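Local coordinates for PPR (Rhodospirillum centenum, PDB 1MZU), which senses light through a 4'-hydroxycinnamic acid chromophore in this N-terminal photoactive yellow protein domain of a probable sensor histidine kinase, at residues A35-G40 with P120-I125; A95-V100 with V110-Q115. All blocks are in the same frame, centred on the assembly; numbering follows the deposited sequence.

Interaction 1: A35-G40 with P120-I125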
loop_
_atom_site.group_PDB
_atom_site.type_symbol
_atom_site.label_atom_id
_atom_site.label_comp_id
_atom_site.label_asym_id
_atom_site.label_seq_id
_atom_site.Cartn_x
_atom_site.Cartn_y
_atom_site.Cartn_z
ATOM N N ALA A 35 0.547 2.328 -6.382
ATOM C CA ALA A 35 -0.601 2.834 -5.624
ATOM C C ALA A 35 -1.583 1.748 -5.181
ATOM O O ALA A 35 -2.123 1.009 -6.007
ATOM C CB ALA A 35 -1.324 3.907 -6.445
ATOM N N ILE A 36 -1.795 1.651 -3.866
ATOM C CA ILE A 36 -2.691 0.657 -3.257
ATOM C C ILE A 36 -3.729 1.329 -2.356
ATOM O O ILE A 36 -3.368 2.147 -1.508
ATOM C CB ILE A 36 -1.907 -0.364 -2.352
ATOM C CG1 ILE A 36 -0.756 -1.003 -3.127
ATOM C CG2 ILE A 36 -2.859 -1.455 -1.825
ATOM C CD1 ILE A 36 0.437 -1.402 -2.291
ATOM N N GLN A 37 -5.003 0.968 -2.530
ATOM C CA GLN A 37 -6.086 1.484 -1.690
ATOM C C GLN A 37 -6.564 0.378 -0.783
ATOM O O GLN A 37 -6.900 -0.706 -1.245
ATOM C CB GLN A 37 -7.273 1.993 -2.507
ATOM C CG GLN A 37 -8.320 2.749 -1.696
ATOM C CD GLN A 37 -9.503 3.194 -2.540
ATOM O OE1 GLN A 37 -9.666 4.378 -2.822
ATOM N NE2 GLN A 37 -10.337 2.245 -2.940
ATOM N N VAL A 38 -6.620 0.681 0.506
ATOM C CA VAL A 38 -7.052 -0.264 1.520
ATOM C C VAL A 38 -8.130 0.359 2.390
ATOM O O VAL A 38 -8.361 1.564 2.328
ATOM C CB VAL A 38 -5.878 -0.693 2.469
ATOM C CG1 VAL A 38 -4.891 -1.617 1.747
ATOM C CG2 VAL A 38 -5.143 0.545 3.018
ATOM N N ASP A 39 -8.813 -0.470 3.176
ATOM C CA ASP A 39 -9.782 0.058 4.115
ATOM C C ASP A 39 -9.133 0.055 5.489
ATOM O O ASP A 39 -7.942 -0.277 5.598
ATOM C CB ASP A 39 -11.156 -0.638 4.070
ATOM C CG ASP A 39 -11.099 -2.133 4.292
ATOM O OD1 ASP A 39 -11.902 -2.824 3.632
ATOM O OD2 ASP A 39 -10.312 -2.633 5.138
ATOM N N GLY A 40 -9.910 0.392 6.513
ATOM C CA GLY A 40 -9.418 0.453 7.882
ATOM C C GLY A 40 -8.900 -0.829 8.504
ATOM O O GLY A 40 -8.090 -0.776 9.431
ATOM N N PRO A 120 -14.797 7.839 2.534
ATOM C CA PRO A 120 -14.547 7.454 3.932
ATOM C C PRO A 120 -14.147 5.979 4.063
ATOM O O PRO A 120 -14.501 5.158 3.203
ATOM C CB PRO A 120 -15.891 7.735 4.601
ATOM C CG PRO A 120 -16.388 8.906 3.839
ATOM C CD PRO A 120 -16.124 8.478 2.422
ATOM N N ASP A 121 -13.349 5.682 5.098
ATOM C CA ASP A 121 -12.838 4.335 5.410
ATOM C C ASP A 121 -11.795 3.844 4.388
ATOM O O ASP A 121 -11.286 2.745 4.512
ATOM C CB ASP A 121 -14.001 3.311 5.570
ATOM C CG ASP A 121 -13.535 1.906 6.005
ATOM O OD1 ASP A 121 -14.020 0.907 5.428
ATOM O OD2 ASP A 121 -12.681 1.798 6.917
ATOM N N ARG A 122 -11.456 4.671 3.400
ATOM C CA ARG A 122 -10.469 4.294 2.384
ATOM C C ARG A 122 -9.154 5.044 2.571
ATOM O O ARG A 122 -9.155 6.211 2.954
ATOM C CB ARG A 122 -11.026 4.472 0.962
ATOM C CG ARG A 122 -12.241 3.593 0.641
ATOM C CD ARG A 122 -12.001 2.102 0.935
ATOM N NE ARG A 122 -13.237 1.389 1.265
ATOM C CZ ARG A 122 -14.103 0.919 0.369
ATOM N NH1 ARG A 122 -13.884 1.080 -0.932
ATOM N NH2 ARG A 122 -15.186 0.274 0.773
ATOM N N TYR A 123 -8.035 4.341 2.377
ATOM C CA TYR A 123 -6.696 4.909 2.560
ATOM C C TYR A 123 -5.753 4.518 1.430
ATOM O O TYR A 123 -5.866 3.433 0.861
ATOM C CB TYR A 123 -6.093 4.439 3.898
ATOM C CG TYR A 123 -6.961 4.702 5.106
ATOM C CD1 TYR A 123 -7.877 3.725 5.567
ATOM C CD2 TYR A 123 -6.942 5.958 5.751
ATOM C CE1 TYR A 123 -8.770 3.999 6.641
ATOM C CE2 TYR A 123 -7.834 6.243 6.835
ATOM C CZ TYR A 123 -8.742 5.260 7.265
ATOM O OH TYR A 123 -9.623 5.527 8.290
ATOM N N TRP A 124 -4.779 5.381 1.174
ATOM C CA TRP A 124 -3.801 5.182 0.116
ATOM C C TRP A 124 -2.388 4.944 0.598
ATOM O O TRP A 124 -1.945 5.528 1.592
ATOM C CB TRP A 124 -3.763 6.390 -0.813
ATOM C CG TRP A 124 -4.924 6.512 -1.719
ATOM C CD1 TRP A 124 -5.960 7.373 -1.595
ATOM C CD2 TRP A 124 -5.179 5.733 -2.889
ATOM N NE1 TRP A 124 -6.869 7.183 -2.609
ATOM C CE2 TRP A 124 -6.413 6.182 -3.425
ATOM C CE3 TRP A 124 -4.483 4.698 -3.546
ATOM C CZ2 TRP A 124 -6.979 5.623 -4.594
ATOM C CZ3 TRP A 124 -5.041 4.136 -4.709
ATOM C CH2 TRP A 124 -6.280 4.605 -5.221
ATOM N N ILE A 125 -1.691 4.087 -0.139
ATOM C CA ILE A 125 -0.303 3.740 0.127
ATOM C C ILE A 125 0.414 3.918 -1.224
ATOM O O ILE A 125 0.101 3.209 -2.193
ATOM C CB ILE A 125 -0.141 2.259 0.626
ATOM C CG1 ILE A 125 -1.029 1.990 1.852
ATOM C CG2 ILE A 125 1.342 1.974 0.943
ATOM C CD1 ILE A 125 -1.245 0.517 2.222
#
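Gln37 lies across the indole of Trp124, the packed centre of this antiparallel strand pair. Its CB sits over one face of the six-membered ring, 3.9 Å from the centroid, a CH-pi contact. CG is anti to the backbone N (chi1 -170°) and the chain runs on extended. This carries OE1 along the ring to 3.5 Å from Trp124 CZ2. Ala35 CB meets the same ring at CZ3, and the indole NE1 is held by Asp21. Ile36, Val38, Tyr123 and Ile125 share the other face of the sheet. There Val38 CG2 touches Ile125 CD1 at 4.0 Å, their side chains crossing at about a right angle. Phe67, Phe80 and Phe84 cover these aliphatic groups. The side chain of Ile36 is about 4 Å from the bound 4'-hydroxycinnamic acid (nearest atoms). Four backbone hydrogen bonds join Ile36 to Ile125 and Val38 to Tyr123. The Val38 N to Tyr123 O bond is 2.9 Å and nearly straight.

The far end is looser. Asp121 is exposed, and its OD2 accepts a hydrogen bond from Gly40 N at 3.1 Å, met from above the carboxylate plane. Arg122 NE stays 5.0 Å from Asp39 OD1, too far for a salt bridge. The Asp39 carboxylate instead binds His45 and the backbone N of Ser41 and Val43. The arrangement is that of the PAS fold, whose first and last sheet strands pair at its middle.

Interaction 2: A95-V100 with V110-Q115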
loop_
_atom_site.group_PDB
_atom_site.type_symbol
_atom_site.label_atom_id
_atom_site.label_comp_id
_atom_site.label_asym_id
_atom_site.label_seq_id
_atom_site.Cartn_x
_atom_site.Cartn_y
_atom_site.Cartn_z
ATOM N N ALA A 95 1.889 9.850 6.617
ATOM C CA ALA A 95 3.226 9.362 6.908
ATOM C C ALA A 95 4.075 9.281 5.657
ATOM O O ALA A 95 3.569 9.009 4.564
ATOM C CB ALA A 95 3.150 7.997 7.580
ATOM N N ARG A 96 5.376 9.493 5.846
ATOM C CA ARG A 96 6.376 9.446 4.785
ATOM C C ARG A 96 7.607 8.840 5.447
ATOM O O ARG A 96 8.071 9.345 6.483
ATOM C CB ARG A 96 6.664 10.862 4.268
ATOM C CG ARG A 96 7.632 10.947 3.073
ATOM C CD ARG A 96 7.665 12.344 2.433
ATOM N NE ARG A 96 7.959 13.418 3.389
ATOM C CZ ARG A 96 7.178 14.478 3.605
ATOM N NH1 ARG A 96 6.043 14.630 2.934
ATOM N NH2 ARG A 96 7.507 15.367 4.536
ATOM N N PHE A 97 8.089 7.722 4.895
ATOM C CA PHE A 97 9.263 7.022 5.442
ATOM C C PHE A 97 9.928 6.110 4.421
ATOM O O PHE A 97 9.289 5.678 3.466
ATOM C CB PHE A 97 8.892 6.204 6.707
ATOM C CG PHE A 97 7.770 5.201 6.496
ATOM C CD1 PHE A 97 6.422 5.615 6.536
ATOM C CD2 PHE A 97 8.054 3.836 6.281
ATOM C CE1 PHE A 97 5.365 4.688 6.367
ATOM C CE2 PHE A 97 7.010 2.896 6.111
ATOM C CZ PHE A 97 5.662 3.323 6.156
ATOM N N ASP A 98 11.207 5.811 4.651
ATOM C CA ASP A 98 11.974 4.919 3.780
ATOM C C ASP A 98 11.757 3.478 4.248
ATOM O O ASP A 98 11.589 3.226 5.444
ATOM C CB ASP A 98 13.470 5.282 3.786
ATOM C CG ASP A 98 13.766 6.611 3.074
ATOM O OD1 ASP A 98 12.882 7.135 2.355
ATOM O OD2 ASP A 98 14.886 7.146 3.237
ATOM N N PHE A 99 11.716 2.546 3.300
ATOM C CA PHE A 99 11.476 1.135 3.598
ATOM C C PHE A 99 12.144 0.240 2.565
ATOM O O PHE A 99 12.520 0.694 1.484
ATOM C CB PHE A 99 9.958 0.865 3.595
ATOM C CG PHE A 99 9.537 -0.251 4.506
ATOM C CD1 PHE A 99 9.543 -0.063 5.895
ATOM C CD2 PHE A 99 9.179 -1.512 3.986
ATOM C CE1 PHE A 99 9.201 -1.116 6.764
ATOM C CE2 PHE A 99 8.835 -2.582 4.840
ATOM C CZ PHE A 99 8.846 -2.385 6.235
ATOM N N VAL A 100 12.273 -1.038 2.911
ATOM C CA VAL A 100 12.877 -2.032 2.034
ATOM C C VAL A 100 11.980 -3.280 2.007
ATOM O O VAL A 100 11.609 -3.817 3.056
ATOM C CB VAL A 100 14.374 -2.335 2.448
ATOM C CG1 VAL A 100 14.479 -2.992 3.829
ATOM C CG2 VAL A 100 15.072 -3.175 1.396
ATOM N N VAL A 110 12.515 1.290 -1.169
ATOM C CA VAL A 110 11.407 2.183 -1.562
ATOM C C VAL A 110 11.154 3.310 -0.553
ATOM O O VAL A 110 11.618 3.255 0.576
ATOM C CB VAL A 110 10.045 1.416 -1.724
ATOM C CG1 VAL A 110 10.055 0.519 -2.935
ATOM C CG2 VAL A 110 9.718 0.583 -0.475
ATOM N N GLN A 111 10.435 4.340 -0.996
ATOM C CA GLN A 111 10.025 5.470 -0.157
ATOM C C GLN A 111 8.501 5.286 -0.136
ATOM O O GLN A 111 7.885 5.055 -1.180
ATOM C CB GLN A 111 10.362 6.829 -0.786
ATOM C CG GLN A 111 11.664 6.941 -1.599
ATOM C CD GLN A 111 12.926 7.049 -0.766
ATOM O OE1 GLN A 111 13.734 6.112 -0.710
ATOM N NE2 GLN A 111 13.129 8.215 -0.143
ATOM N N ILE A 112 7.904 5.338 1.051
ATOM C CA ILE A 112 6.460 5.131 1.205
ATOM C C ILE A 112 5.787 6.428 1.629
ATOM O O ILE A 112 6.322 7.165 2.447
ATOM C CB ILE A 112 6.167 4.017 2.286
ATOM C CG1 ILE A 112 6.848 2.689 1.922
ATOM C CG2 ILE A 112 4.662 3.835 2.531
ATOM C CD1 ILE A 112 6.369 2.017 0.646
ATOM N N ARG A 113 4.606 6.678 1.073
ATOM C CA ARG A 113 3.784 7.842 1.394
ATOM C C ARG A 113 2.387 7.293 1.668
ATOM O O ARG A 113 1.769 6.699 0.783
ATOM C CB ARG A 113 3.762 8.851 0.230
ATOM C CG ARG A 113 2.803 10.059 0.398
ATOM C CD ARG A 113 3.200 11.005 1.537
ATOM N NE ARG A 113 2.133 11.969 1.824
ATOM C CZ ARG A 113 2.275 13.086 2.537
ATOM N NH1 ARG A 113 3.448 13.417 3.063
ATOM N NH2 ARG A 113 1.237 13.893 2.703
ATOM N N MET A 114 1.917 7.475 2.899
ATOM C CA MET A 114 0.591 7.008 3.335
ATOM C C MET A 114 -0.321 8.191 3.628
ATOM O O MET A 114 0.110 9.146 4.272
ATOM C CB MET A 114 0.704 6.182 4.620
ATOM C CG MET A 114 1.342 4.827 4.484
ATOM S SD MET A 114 1.114 3.853 5.974
ATOM C CE MET A 114 0.229 2.582 5.315
ATOM N N GLN A 115 -1.572 8.116 3.173
ATOM C CA GLN A 115 -2.571 9.176 3.384
ATOM C C GLN A 115 -4.023 8.739 3.180
ATOM O O GLN A 115 -4.278 7.668 2.632
ATOM C CB GLN A 115 -2.272 10.434 2.537
ATOM C CG GLN A 115 -2.122 10.212 1.031
ATOM C CD GLN A 115 -1.866 11.514 0.296
ATOM O OE1 GLN A 115 -0.717 11.906 0.076
ATOM N NE2 GLN A 115 -2.940 12.194 -0.087
#
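Asp98 and Gln111 lie side by side on the outer face of a beta hairpin, their carboxylate and amide planes 51° apart. Asp98 OD1 comes 2.7 Å from Gln111 NE2, but the angle is too poor for a hydrogen bond. OD1 is also 3.3 Å from Gln111 OE1, another acceptor. Asp98 OD2 has a long, weak ion pair with Arg109. A leucine in place of Gln111 would probably leave Asp98 OD1 beside an apolar branch, without the amide that now lies next to it.

The backbone is fully matched at three pairs. Ala95 with Met114, Phe97 with Ile112 and Phe99 with Val110 each exchange two N-H to O hydrogen bonds. The Ile112 N to Phe97 O bond measures 2.8 Å, with an angle of 171° at the hydrogen. On the Asp98 face, Arg96 NH1 is modelled 2.9 Å from Arg113 NH1. Both are donors, and the pair is too close to trust, so the placement of these two ends is doubtful. Arg113 has its own anion, a salt bridge from NH2 to Asp94. Its NE also gives a weak hydrogen bond to Gln115 OE1.

The opposite face is apolar. Phe97 CG lies between the backbone N and the carbonyl carbon (chi1 56°), which brings the ring beside Ile112. Ile112 CB stands over one face of the Phe97 ring, 4.1 Å from the centroid, and Ile112 CG2 reaches Phe97 CZ at 3.8 Å. Phe99 CB packs on Ile112 CG1 at 4.0 Å.

Helix 78-89 lies against this face, Phe80 meeting the Phe97 and Phe99 rings edge-to-face. Strand 94-102 is the outermost on this side of the sheet, while strand 107-116 also pairs with strand 122-128.

Both contacts belong to one five-stranded antiparallel sheet of the PAS domain, their centres about 14 Å apart. Its order is 44-47, 34-39, 122-128, 107-116, 94-102. Interaction 2 is a local hairpin. Interaction 1 joins strands from near the two ends of the domain, and the hairpin falls between them in sequence. Strands 107-116 and 122-128 are neighbours, so the two contacts touch directly. Trp124 N probably bonds to Gln115 O at 2.8 Å, and Ile125 CG1 packs on Met114 CE. Phe80 and Phe84 of helix 78-89 reach both contacts. The Phe99 side chain in interaction 2 is about 6 Å from the bound 4'-hydroxycinnamic acid (nearest atoms), consistent with this sheet face flanking the chromophore.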